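Local coordinates for surface layer protein (Geobacillus stearothermophilus, PDB 4UJ7) that probably assembles with copies of itself into the crystalline surface layer of the bacterial cell, this piece being domains 5 and 6, the latter binding calcium ions, at residues K32-V37 and K116-G121; D135-V140 and D181-I186; T62-N67 and T76-G81; T23-A28 and V100-V105; V110-I115 and Y141-N146. One frame throughout, in Å; residues are numbered along the deposited sequence. Where two conformers were deposited one is given.

Contact 1: residues K32-V37 and K116-G121. With CA (calcium ion), chain C.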
# COMPACT_ATOMS: atom_id res chain seq x y z
N LYS A 32 9.61 -1.87 -7.64
CA LYS A 32 9.34 -0.88 -6.61
C LYS A 32 8.60 -1.52 -5.44
O LYS A 32 7.96 -2.56 -5.58
CB LYS A 32 8.59 0.35 -7.17
CG LYS A 32 7.18 0.11 -7.68
CD LYS A 32 6.67 1.35 -8.41
CE LYS A 32 5.16 1.31 -8.59
NZ LYS A 32 4.69 0.55 -9.79
N ALA A 33 8.75 -0.91 -4.27
CA ALA A 33 8.05 -1.36 -3.07
C ALA A 33 7.52 -0.14 -2.32
O ALA A 33 8.03 0.97 -2.47
CB ALA A 33 8.98 -2.18 -2.19
N THR A 34 6.46 -0.31 -1.53
CA THR A 34 5.91 0.81 -0.76
C THR A 34 5.88 0.50 0.72
O THR A 34 5.88 -0.67 1.14
CB THR A 34 4.50 1.23 -1.22
OG1 THR A 34 3.53 0.24 -0.84
CG2 THR A 34 4.43 1.41 -2.74
N PHE A 35 5.85 1.57 1.52
CA PHE A 35 5.55 1.45 2.95
C PHE A 35 4.85 2.71 3.43
O PHE A 35 4.82 3.72 2.72
CB PHE A 35 6.81 1.11 3.78
CG PHE A 35 7.88 2.18 3.80
CD1 PHE A 35 7.86 3.19 4.75
CD2 PHE A 35 8.93 2.14 2.89
CE1 PHE A 35 8.85 4.16 4.79
CE2 PHE A 35 9.93 3.12 2.92
CZ PHE A 35 9.89 4.13 3.87
N LYS A 36 4.29 2.66 4.63
CA LYS A 36 3.49 3.75 5.15
C LYS A 36 4.13 4.46 6.31
O LYS A 36 4.74 3.83 7.17
CB LYS A 36 2.11 3.26 5.56
CG LYS A 36 1.23 2.99 4.35
CD LYS A 36 -0.09 2.39 4.78
CE LYS A 36 -1.00 2.26 3.57
NZ LYS A 36 -2.17 1.44 3.95
N VAL A 37 3.98 5.77 6.29
CA VAL A 37 4.43 6.64 7.37
C VAL A 37 3.20 7.21 8.05
O VAL A 37 2.24 7.62 7.38
CB VAL A 37 5.28 7.80 6.79
CG1 VAL A 37 5.36 8.98 7.76
CG2 VAL A 37 6.65 7.28 6.40
N LYS A 116 -1.52 -6.92 -1.20
CA LYS A 116 -1.26 -5.68 -0.51
C LYS A 116 -2.43 -4.68 -0.61
O LYS A 116 -2.88 -4.36 -1.71
CB LYS A 116 -0.02 -5.04 -1.13
CG LYS A 116 0.35 -3.73 -0.49
CD LYS A 116 1.38 -3.97 0.58
CE LYS A 116 1.66 -2.66 1.29
NZ LYS A 116 0.62 -2.42 2.34
N VAL A 117 -2.89 -4.20 0.54
CA VAL A 117 -3.92 -3.14 0.59
C VAL A 117 -3.20 -1.80 0.68
O VAL A 117 -2.50 -1.53 1.67
CB VAL A 117 -4.85 -3.32 1.81
CG1 VAL A 117 -5.87 -2.19 1.92
CG2 VAL A 117 -5.52 -4.68 1.76
N LEU A 118 -3.38 -0.96 -0.33
CA LEU A 118 -2.63 0.31 -0.41
C LEU A 118 -3.26 1.44 0.41
O LEU A 118 -2.55 2.32 0.91
CB LEU A 118 -2.47 0.75 -1.86
CG LEU A 118 -1.65 -0.16 -2.79
CD1 LEU A 118 -1.78 0.33 -4.23
CD2 LEU A 118 -0.19 -0.24 -2.36
N ASP A 119 -4.58 1.41 0.53
CA ASP A 119 -5.32 2.44 1.27
C ASP A 119 -5.69 1.92 2.66
O ASP A 119 -4.93 1.14 3.26
CB ASP A 119 -6.55 2.88 0.48
CG ASP A 119 -7.55 1.76 0.31
OD1 ASP A 119 -7.13 0.62 -0.04
OD2 ASP A 119 -8.74 2.03 0.58
N ASP A 120 -6.84 2.34 3.19
CA ASP A 120 -7.32 1.86 4.49
C ASP A 120 -8.08 0.53 4.46
O ASP A 120 -8.43 -0.00 5.50
CB ASP A 120 -8.16 2.94 5.20
CG ASP A 120 -9.50 3.21 4.51
OD1 ASP A 120 -9.74 2.70 3.40
OD2 ASP A 120 -10.31 3.95 5.12
N GLY A 121 -8.34 -0.01 3.26
CA GLY A 121 -9.10 -1.26 3.14
C GLY A 121 -10.60 -1.11 3.34
O GLY A 121 -11.32 -2.11 3.45
CA CA C . -10.52 3.45 1.20
O HOH W 1 -10.55 5.11 -0.78
O HOH W 2 -8.75 5.04 1.83

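Contact 2: residues D135-V140 and D181-I186. With CA (calcium ion), chain C.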
# COMPACT_ATOMS: atom_id res chain seq x y z
N ASP A 135 -13.09 3.89 -2.28
CA ASP A 135 -12.49 2.71 -2.88
C ASP A 135 -11.56 1.95 -1.95
O ASP A 135 -11.28 2.40 -0.83
CB ASP A 135 -11.84 3.03 -4.25
CG ASP A 135 -10.49 3.77 -4.15
OD1 ASP A 135 -9.85 3.83 -3.08
OD2 ASP A 135 -10.05 4.27 -5.20
N VAL A 136 -11.15 0.78 -2.43
CA VAL A 136 -9.98 0.08 -1.92
C VAL A 136 -9.07 -0.11 -3.11
O VAL A 136 -9.54 -0.31 -4.23
CB VAL A 136 -10.34 -1.27 -1.26
CG1 VAL A 136 -9.10 -2.09 -0.92
CG2 VAL A 136 -11.20 -1.04 -0.02
N GLN A 137 -7.77 -0.04 -2.87
CA GLN A 137 -6.78 -0.25 -3.91
C GLN A 137 -5.86 -1.39 -3.52
O GLN A 137 -5.31 -1.41 -2.42
CB GLN A 137 -5.94 1.01 -4.07
CG GLN A 137 -6.64 2.10 -4.84
CD GLN A 137 -5.67 3.21 -5.17
OE1 GLN A 137 -5.04 3.79 -4.28
NE2 GLN A 137 -5.50 3.47 -6.45
N LEU A 138 -5.71 -2.35 -4.44
CA LEU A 138 -4.92 -3.56 -4.19
C LEU A 138 -3.81 -3.76 -5.20
O LEU A 138 -3.97 -3.45 -6.39
CB LEU A 138 -5.84 -4.80 -4.26
CG LEU A 138 -7.04 -4.81 -3.32
CD1 LEU A 138 -7.92 -6.02 -3.64
CD2 LEU A 138 -6.64 -4.81 -1.85
N LYS A 139 -2.68 -4.27 -4.73
CA LYS A 139 -1.67 -4.84 -5.62
C LYS A 139 -1.36 -6.26 -5.17
O LYS A 139 -1.60 -6.63 -4.01
CB LYS A 139 -0.39 -3.98 -5.63
CG LYS A 139 -0.46 -2.80 -6.60
CD LYS A 139 0.84 -2.00 -6.52
CE LYS A 139 0.87 -0.92 -7.59
NZ LYS A 139 0.96 -1.52 -8.93
N VAL A 140 -0.86 -7.07 -6.10
CA VAL A 140 -0.39 -8.41 -5.76
C VAL A 140 1.07 -8.53 -6.18
O VAL A 140 1.40 -8.30 -7.34
CB VAL A 140 -1.25 -9.52 -6.41
CG1 VAL A 140 -0.77 -10.89 -5.95
CG2 VAL A 140 -2.72 -9.35 -6.04
N ASP A 181 1.64 0.31 -15.13
CA ASP A 181 1.35 0.00 -13.72
C ASP A 181 -0.13 -0.31 -13.52
O ASP A 181 -1.00 0.44 -13.98
CB ASP A 181 1.74 1.16 -12.80
CG ASP A 181 1.50 0.84 -11.32
OD1 ASP A 181 2.27 0.04 -10.76
OD2 ASP A 181 0.54 1.38 -10.73
N THR A 182 -0.42 -1.41 -12.82
CA THR A 182 -1.81 -1.84 -12.61
C THR A 182 -2.20 -1.81 -11.13
O THR A 182 -1.47 -2.33 -10.28
CB THR A 182 -2.02 -3.26 -13.19
OG1 THR A 182 -1.75 -3.23 -14.60
CG2 THR A 182 -3.44 -3.76 -12.95
N VAL A 183 -3.36 -1.21 -10.83
CA VAL A 183 -3.96 -1.28 -9.48
C VAL A 183 -5.33 -1.94 -9.62
O VAL A 183 -6.06 -1.65 -10.58
CB VAL A 183 -4.10 0.13 -8.86
CG1 VAL A 183 -4.75 0.07 -7.49
CG2 VAL A 183 -2.73 0.80 -8.76
N TYR A 184 -5.69 -2.84 -8.70
CA TYR A 184 -7.05 -3.38 -8.71
C TYR A 184 -7.91 -2.48 -7.81
O TYR A 184 -7.61 -2.33 -6.61
CB TYR A 184 -7.05 -4.82 -8.18
CG TYR A 184 -7.65 -5.84 -9.12
CD1 TYR A 184 -9.02 -5.82 -9.43
CD2 TYR A 184 -6.86 -6.84 -9.70
CE1 TYR A 184 -9.58 -6.75 -10.28
CE2 TYR A 184 -7.42 -7.79 -10.56
CZ TYR A 184 -8.78 -7.74 -10.85
OH TYR A 184 -9.36 -8.68 -11.70
N VAL A 185 -8.93 -1.87 -8.38
CA VAL A 185 -9.72 -0.85 -7.70
C VAL A 185 -11.07 -1.45 -7.35
O VAL A 185 -11.80 -1.94 -8.22
CB VAL A 185 -9.87 0.41 -8.55
CG1 VAL A 185 -10.71 1.46 -7.83
CG2 VAL A 185 -8.50 0.98 -8.90
N ILE A 186 -11.39 -1.40 -6.06
CA ILE A 186 -12.63 -1.96 -5.53
C ILE A 186 -13.57 -0.80 -5.16
O ILE A 186 -13.18 0.12 -4.45
CB ILE A 186 -12.35 -2.82 -4.26
CG1 ILE A 186 -11.10 -3.72 -4.41
CG2 ILE A 186 -13.60 -3.63 -3.90
CD1 ILE A 186 -11.16 -4.65 -5.61
CA CA C . -10.52 3.45 1.20
O HOH W 1 -10.55 5.11 -0.78
O HOH W 2 -8.75 5.04 1.83

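Contact 3: residues T62-N67 and T76-G81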
# COMPACT_ATOMS: atom_id res chain seq x y z
N THR A 62 15.92 5.01 -5.69
CA THR A 62 15.28 6.32 -5.60
C THR A 62 13.98 6.25 -4.80
O THR A 62 13.45 5.16 -4.56
CB THR A 62 15.00 6.95 -6.97
OG1 THR A 62 14.13 6.09 -7.71
CG2 THR A 62 16.29 7.14 -7.76
N VAL A 63 13.48 7.42 -4.40
CA VAL A 63 12.35 7.45 -3.47
C VAL A 63 11.41 8.62 -3.75
O VAL A 63 11.84 9.68 -4.24
CB VAL A 63 12.86 7.48 -2.01
CG1 VAL A 63 13.53 8.80 -1.68
CG2 VAL A 63 11.73 7.17 -1.03
N SER A 64 10.13 8.42 -3.47
CA SER A 64 9.15 9.48 -3.57
C SER A 64 8.10 9.30 -2.49
O SER A 64 8.06 8.25 -1.84
CB SER A 64 8.50 9.49 -4.96
OG SER A 64 7.81 8.27 -5.18
N VAL A 65 7.30 10.32 -2.26
CA VAL A 65 6.29 10.29 -1.20
C VAL A 65 4.96 10.84 -1.69
O VAL A 65 4.91 11.82 -2.46
CB VAL A 65 6.79 11.01 0.09
CG1 VAL A 65 7.15 12.47 -0.16
CG2 VAL A 65 5.77 10.90 1.22
N SER A 66 3.87 10.22 -1.23
CA SER A 66 2.53 10.63 -1.68
C SER A 66 2.15 12.05 -1.25
O SER A 66 2.70 12.59 -0.26
CB SER A 66 1.48 9.60 -1.21
OG SER A 66 1.32 9.62 0.21
N ASN A 67 1.22 12.65 -1.99
CA ASN A 67 0.79 14.03 -1.77
C ASN A 67 1.95 15.02 -1.70
O ASN A 67 1.87 16.04 -1.02
CB ASN A 67 -0.18 14.21 -0.58
CG ASN A 67 -1.15 15.37 -0.80
OD1 ASN A 67 -1.89 15.35 -1.79
ND2 ASN A 67 -1.14 16.39 0.09
N THR A 76 2.33 7.55 1.96
CA THR A 76 2.93 6.36 1.38
C THR A 76 4.26 6.71 0.74
O THR A 76 4.32 7.66 -0.06
CB THR A 76 2.00 5.72 0.34
OG1 THR A 76 0.84 5.24 1.03
CG2 THR A 76 2.68 4.55 -0.34
N VAL A 77 5.30 5.99 1.10
CA VAL A 77 6.64 6.17 0.52
C VAL A 77 6.86 5.06 -0.50
O VAL A 77 6.60 3.88 -0.23
CB VAL A 77 7.74 6.13 1.61
CG1 VAL A 77 9.13 6.18 0.99
CG2 VAL A 77 7.54 7.24 2.63
N THR A 78 7.34 5.43 -1.69
CA THR A 78 7.67 4.47 -2.75
C THR A 78 9.17 4.42 -2.97
O THR A 78 9.80 5.46 -3.14
CB THR A 78 6.96 4.84 -4.07
OG1 THR A 78 5.55 4.74 -3.86
CG2 THR A 78 7.38 3.90 -5.20
N VAL A 79 9.73 3.21 -2.97
CA VAL A 79 11.16 3.00 -3.21
C VAL A 79 11.35 2.24 -4.52
O VAL A 79 10.76 1.18 -4.74
CB VAL A 79 11.84 2.24 -2.03
CG1 VAL A 79 13.31 1.96 -2.31
CG2 VAL A 79 11.64 2.99 -0.70
N ASN A 80 12.19 2.79 -5.41
CA ASN A 80 12.49 2.18 -6.70
C ASN A 80 13.88 1.57 -6.69
O ASN A 80 14.87 2.27 -6.43
CB ASN A 80 12.40 3.25 -7.80
CG ASN A 80 11.06 3.99 -7.79
OD1 ASN A 80 10.02 3.41 -8.11
ND2 ASN A 80 11.07 5.28 -7.42
N GLY A 81 13.96 0.26 -6.92
CA GLY A 81 15.24 -0.45 -6.97
C GLY A 81 15.93 -0.20 -8.30
O GLY A 81 15.44 -0.63 -9.35

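Contact 4: residues T23-A28 and V100-V105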
# COMPACT_ATOMS: atom_id res chain seq x y z
N THR A 23 10.44 -2.31 8.59
CA THR A 23 11.75 -2.23 9.25
C THR A 23 12.86 -2.26 8.21
O THR A 23 14.05 -2.31 8.55
CB THR A 23 12.00 -3.38 10.25
OG1 THR A 23 11.97 -4.62 9.54
CG2 THR A 23 10.98 -3.36 11.40
N GLY A 24 12.48 -2.21 6.94
CA GLY A 24 13.47 -2.25 5.86
C GLY A 24 12.84 -2.71 4.56
O GLY A 24 11.98 -3.59 4.54
N VAL A 25 13.27 -2.09 3.47
CA VAL A 25 12.75 -2.43 2.17
C VAL A 25 13.68 -3.44 1.52
O VAL A 25 14.89 -3.28 1.58
CB VAL A 25 12.63 -1.15 1.31
CG1 VAL A 25 12.30 -1.50 -0.13
CG2 VAL A 25 11.56 -0.24 1.90
N SER A 26 13.09 -4.47 0.92
CA SER A 26 13.83 -5.53 0.23
C SER A 26 13.23 -5.69 -1.15
O SER A 26 12.12 -6.19 -1.30
CB SER A 26 13.67 -6.84 0.99
OG SER A 26 13.93 -6.68 2.37
N VAL A 27 13.97 -5.27 -2.17
CA VAL A 27 13.40 -5.21 -3.52
C VAL A 27 14.41 -5.64 -4.59
O VAL A 27 15.60 -5.37 -4.45
CB VAL A 27 12.83 -3.78 -3.78
CG1 VAL A 27 13.91 -2.69 -3.79
CG2 VAL A 27 11.99 -3.76 -5.04
N ALA A 28 13.94 -6.33 -5.63
CA ALA A 28 14.79 -6.63 -6.78
C ALA A 28 15.07 -5.38 -7.62
O ALA A 28 14.24 -4.49 -7.71
CB ALA A 28 14.19 -7.73 -7.64
N VAL A 100 15.43 4.37 7.19
CA VAL A 100 14.86 3.05 6.88
C VAL A 100 15.84 2.33 5.96
O VAL A 100 16.17 2.85 4.88
CB VAL A 100 13.50 3.19 6.17
CG1 VAL A 100 12.94 1.81 5.81
CG2 VAL A 100 12.49 3.95 7.02
N PRO A 101 16.33 1.14 6.36
CA PRO A 101 17.21 0.35 5.53
C PRO A 101 16.58 -0.00 4.18
O PRO A 101 15.37 -0.20 4.10
CB PRO A 101 17.42 -0.94 6.35
CG PRO A 101 17.18 -0.53 7.76
CD PRO A 101 16.13 0.54 7.70
N VAL A 102 17.41 -0.04 3.14
CA VAL A 102 17.01 -0.50 1.80
C VAL A 102 18.04 -1.46 1.24
O VAL A 102 19.23 -1.16 1.24
CB VAL A 102 16.88 0.67 0.79
CG1 VAL A 102 16.44 0.16 -0.57
CG2 VAL A 102 15.91 1.72 1.28
N ASN A 103 17.57 -2.61 0.76
CA ASN A 103 18.43 -3.57 0.08
C ASN A 103 17.85 -3.89 -1.30
O ASN A 103 16.68 -4.30 -1.43
CB ASN A 103 18.59 -4.84 0.93
CG ASN A 103 19.77 -5.69 0.50
OD1 ASN A 103 20.80 -5.19 0.05
ND2 ASN A 103 19.61 -7.01 0.63
N VAL A 104 18.67 -3.66 -2.33
CA VAL A 104 18.30 -3.95 -3.71
C VAL A 104 19.09 -5.17 -4.14
O VAL A 104 20.32 -5.17 -4.05
CB VAL A 104 18.57 -2.76 -4.66
CG1 VAL A 104 18.07 -3.08 -6.06
CG2 VAL A 104 17.88 -1.50 -4.15
N VAL A 105 18.39 -6.20 -4.57
CA VAL A 105 19.01 -7.50 -4.88
C VAL A 105 18.75 -7.91 -6.32
O VAL A 105 17.97 -7.28 -7.04
CB VAL A 105 18.50 -8.60 -3.92
CG1 VAL A 105 18.80 -8.23 -2.47
CG2 VAL A 105 17.01 -8.85 -4.11

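Contact 5: residues V110-I115 and Y141-N146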
# COMPACT_ATOMS: atom_id res chain seq x y z
N VAL A 110 10.21 -16.99 -7.57
CA VAL A 110 9.05 -16.74 -6.71
C VAL A 110 8.84 -17.85 -5.68
O VAL A 110 8.84 -19.04 -6.04
CB VAL A 110 7.76 -16.53 -7.52
CG1 VAL A 110 6.62 -16.14 -6.60
CG2 VAL A 110 7.97 -15.46 -8.58
N ALA A 111 8.68 -17.47 -4.41
CA ALA A 111 8.41 -18.41 -3.32
C ALA A 111 6.95 -18.31 -2.88
O ALA A 111 6.27 -19.33 -2.74
CB ALA A 111 9.35 -18.19 -2.15
N ASN A 112 6.47 -17.09 -2.67
CA ASN A 112 5.06 -16.85 -2.37
C ASN A 112 4.57 -15.48 -2.85
O ASN A 112 5.31 -14.75 -3.52
CB ASN A 112 4.71 -17.14 -0.89
CG ASN A 112 5.50 -16.29 0.10
OD1 ASN A 112 6.01 -15.22 -0.23
ND2 ASN A 112 5.56 -16.75 1.35
N TYR A 113 3.33 -15.15 -2.50
CA TYR A 113 2.69 -13.93 -2.99
C TYR A 113 2.18 -13.12 -1.82
O TYR A 113 1.86 -13.68 -0.77
CB TYR A 113 1.54 -14.27 -3.95
CG TYR A 113 1.98 -15.21 -5.03
CD1 TYR A 113 1.93 -16.60 -4.84
CD2 TYR A 113 2.50 -14.73 -6.24
CE1 TYR A 113 2.37 -17.47 -5.81
CE2 TYR A 113 2.93 -15.60 -7.23
CZ TYR A 113 2.86 -16.97 -7.01
OH TYR A 113 3.29 -17.87 -7.97
N GLN A 114 2.14 -11.80 -2.00
CA GLN A 114 1.58 -10.90 -1.01
C GLN A 114 0.49 -10.09 -1.67
O GLN A 114 0.70 -9.46 -2.72
CB GLN A 114 2.64 -9.98 -0.41
CG GLN A 114 3.63 -10.70 0.50
CD GLN A 114 4.80 -9.85 0.95
OE1 GLN A 114 4.81 -8.62 0.77
NE2 GLN A 114 5.80 -10.50 1.57
N ILE A 115 -0.69 -10.11 -1.04
CA ILE A 115 -1.82 -9.30 -1.42
C ILE A 115 -1.77 -8.05 -0.55
O ILE A 115 -1.91 -8.10 0.67
CB ILE A 115 -3.14 -10.08 -1.25
CG1 ILE A 115 -3.09 -11.37 -2.08
CG2 ILE A 115 -4.32 -9.18 -1.61
CD1 ILE A 115 -4.16 -12.40 -1.72
N TYR A 141 1.94 -8.84 -5.21
CA TYR A 141 3.38 -9.01 -5.47
C TYR A 141 3.83 -10.46 -5.45
O TYR A 141 3.33 -11.27 -4.66
CB TYR A 141 4.21 -8.26 -4.42
CG TYR A 141 3.97 -6.77 -4.38
CD1 TYR A 141 4.48 -5.95 -5.38
CD2 TYR A 141 3.22 -6.20 -3.37
CE1 TYR A 141 4.25 -4.58 -5.36
CE2 TYR A 141 2.99 -4.84 -3.33
CZ TYR A 141 3.51 -4.04 -4.33
OH TYR A 141 3.30 -2.69 -4.28
N ALA A 142 4.79 -10.75 -6.32
CA ALA A 142 5.57 -11.98 -6.22
C ALA A 142 6.82 -11.75 -5.34
O ALA A 142 7.52 -10.73 -5.48
CB ALA A 142 5.95 -12.48 -7.60
N VAL A 143 7.10 -12.70 -4.45
CA VAL A 143 8.13 -12.55 -3.42
C VAL A 143 9.06 -13.76 -3.44
O VAL A 143 8.58 -14.89 -3.44
CB VAL A 143 7.45 -12.40 -2.03
CG1 VAL A 143 8.48 -12.28 -0.92
CG2 VAL A 143 6.54 -11.17 -2.03
N ASP A 144 10.38 -13.54 -3.45
CA ASP A 144 11.31 -14.68 -3.43
C ASP A 144 11.46 -15.25 -2.02
O ASP A 144 10.86 -14.76 -1.07
CB ASP A 144 12.65 -14.33 -4.10
CG ASP A 144 13.53 -13.40 -3.27
OD1 ASP A 144 13.31 -13.22 -2.04
OD2 ASP A 144 14.46 -12.82 -3.85
N ALA A 145 12.27 -16.31 -1.89
CA ALA A 145 12.37 -17.04 -0.62
C ALA A 145 12.90 -16.19 0.53
O ALA A 145 12.59 -16.47 1.69
CB ALA A 145 13.23 -18.29 -0.80
N ASN A 146 13.67 -15.15 0.20
CA ASN A 146 14.28 -14.24 1.18
C ASN A 146 13.41 -13.02 1.50
O ASN A 146 13.82 -12.14 2.27
CB ASN A 146 15.68 -13.82 0.73
CG ASN A 146 16.69 -14.95 0.84
OD1 ASN A 146 16.69 -15.70 1.81
ND2 ASN A 146 17.55 -15.07 -0.16
O HOH W 3 8.80 -15.42 0.63

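Contact 1: residues K32-V37 and K116-G121
Lys116 and Leu118 pack beside Thr34, and Lys36 reaches the carbonyl of Asp119, where two bacterial Ig-like (BIG2) domains meet, strand 32-41 of the first against the end of strand 110-117 and the turn after it in the second. Along the second segment, Lys116 comes first: its chain bends about CB-CG (chi2 94°) and brings CE within 4.1 Å of Thr34 OG1, while its NZ makes a weak bond to Val117 O. Leu118 follows, and its methyl CD2 crosses the Thr34 side chain at about a right angle, 4.0 Å from OG1. Lys36 reaches over from strand 32-41 as an extended chain and lays CE 3.1 Å from Leu118 O. Asp119 then does two jobs. Its carbonyl receives the ammonium group of Lys36, and its carboxylate faces the other way, OD1 to Gln137 N and OD2 to calcium at 2.4 Å. Asp120 OD1 binds the same ion at 2.5 Å, beside two waters, with Lys122, Asn133 and Asp135 completing the site. The interdomain bond thus lands on the backbone of a residue whose carboxylate binds the metal. Lys36 NZ stands 2.9 Å from Asp119 O, lying 39° out of the carbonyl plane.

Contact 2: residues D135-V140 and D181-I186
Leu138 CD1 rests 4.0 Å from Ile186 CG1, and Val136 meets Ile186 CB to CB at 3.9 Å, forming the apolar centre of an antiparallel strand pair in the second BIG2 domain. Leu138 also packs its CB against CB of Tyr184, whose OH bonds to Ile159 N. In the backbone, Val136 with Ile186 and Leu138 with Tyr184 are hydrogen-bonded pairs, each closed by two bonds. On the other face the Gln137 chain, in one of its two conformers, runs past Val183 CG1 with CB at 3.7 Å. At the polar edge the extended Lys139 chain bends at its last torsion (chi4 -68°), turning NZ onto Thr182 O at 2.9 Å, from above the carbonyl plane, and onto Asp181 OD1 at 2.7 Å in a salt bridge on the syn side but 32° out of the carboxylate plane. Lys139 NZ also pairs with Asp152, and Asp181 OD1 with Lys32 of the first domain. At the opposite end, Asp135 gives its carbonyl O to calcium at 2.4 Å, while its OD1 accepts from a metal-bound water. Strand 135-144 lies between strands 110-117 and 181-188, strand 171-178 flanks the latter, and Leu199 of strand 195-203 covers Leu138 and Ile186.

Contact 3: residues T62-N67 and T76-G81
Val63 presses its CG2 methyl against CG1 of Val77 at 3.4 Å, tighter than usual for two carbons, and the same methyl lies 4.2 Å from Val79 CG2. It is placed there by a first torsion of 69°, which sets CG1 between the backbone N and the carbonyl carbon and turns CG2 anti to the N. Val65 joins the row through CG2, and Val53 of strand 52-55 touches Val63, Val65 and Val77 from the facing sheet. These are the two strands of a beta hairpin at the edge of the first Ig-like domain. Thr62 with Asn80 and Ser64 with Thr78 are its hydrogen-bonded pairs. The opposite face is polar: Asn80 ND2 donates to Thr62 OG1 at 3.2 Å, the hydroxyl lying 17° out of the amide plane, and Ser64 OG sits 3.7 Å from Thr78 CB. Beyond the last regular pair, Ser66 grips Thr76 twice. Its N donates to Thr76 O, and its OG accepts from Thr76 N at 2.9 Å with a nearly straight N-H...O angle of 171°. The hairpin is therefore two-sided, valines turned to the sandwich interior and hydroxyls and an amide to the outer surface, with a serine side chain replacing a backbone acceptor at its end.

Contact 4: residues T23-A28 and V100-V105
Val25 and Val27 bracket Asn103 through the backbone, as the strands run parallel with axes 4.6 Å apart at closest and 18° between their directions. Asn103 N donates to Val25 O and Asn103 O accepts from Val27 N, nearly along the C=O axis; Val25 N to Pro101 O and Val105 N to Val27 O complete the set. This parallel edge within a mixed sheet belongs to the Ig-like sandwich of the first BIG2 domain; the outer side of strand 25-28 bonds through Ser26 and Ala28 to Ile149 of the second domain. On the inner face Val27 and Val104 run alongside one another, with CG1 of Val27 4.2 Å from CG2 of Val104. Val25 CB comes 4.4 Å from Val102 CG2; Phe35 and Val79 of the facing sheet cover Val25, and Val79 also touches Val102. At the start of the pairing, the Pro101 ring sets CD 3.6 Å from Thr23 O. On the other face Val105 CG2 packs 3.8 Å from Val27 O, while Asn103 OD1, in one of two conformers, meets Ser86 OG on the neighbouring strand. Four main-chain bonds thus join the segments, while Val25 and Val102 also contribute apolar surface to the sandwich interior.

Contact 5: residues V110-I115 and Y141-N146
Ala111 and Asn112 both turn their backbone N-H groups onto the single carbonyl of Val143, a classic beta bulge in the antiparallel pairing of strands 110-117 and 135-144. Val143 O accepts from Ala111 N at 2.8 Å and from Asn112 N at 3.1 Å, the second donor lying in the carbonyl plane. Beyond the bulge the pairing is regular: Val143 N returns a bond to Asn112 O, and Gln114 and Tyr141 exchange two more. At the bulge Ala111 CB lies 3.5 Å from Ala145 N, over the backbone there.

Val143 is the most covered residue of the contact. Asn112 runs alongside it, its OD1 3.6 Å from Val143 CB; a first torsion of 59° holds the amide over its own backbone. Gln114 crosses Val143 at about a right angle and, in one of the two conformers of the valine, covers methyl CG2 with its amide carbon CD at 3.7 Å. On the other face Ala142 CB meets Val110 CG2 at 3.7 Å, and the Tyr113 ring comes near Ala142 at an oblique tilt before reaching Leu208 of strand 206-216.

One water joins the two segments, donating to Asn112 OD1 at 2.9 Å and to Asp144 O at 2.8 Å. The Asp144 carboxylate turns away to Asn148 N and Gly108 N. This end of the second Ig-like domain is thus closed by main-chain bonds, with amide side chains shielding the buried Val143 on one face while a bridging water satisfies the Asp144 carbonyl.

Contacts 3 and 4 belong to the first Ig-like domain and contribute to its two facing sheets, meeting where Val79 packs on Val25 and Val102; contact 3 is a surface hairpin, whereas contact 4 is partly buried. Contacts 2 and 5 share strand 135-144 of the second domain, contact 2 partly buried beside the calcium site and contact 5 more exposed toward the far end. Contact 1 is a surface contact between the two domains, made by side chains, with a lysine reaching backbone carbonyls, whereas the other four are strand pairings held by main-chain bonds. Calcium and two waters tie contact 1 to contact 2, as does the salt bridge between Lys32 and Asp181, while contact 4 lies away from any metal.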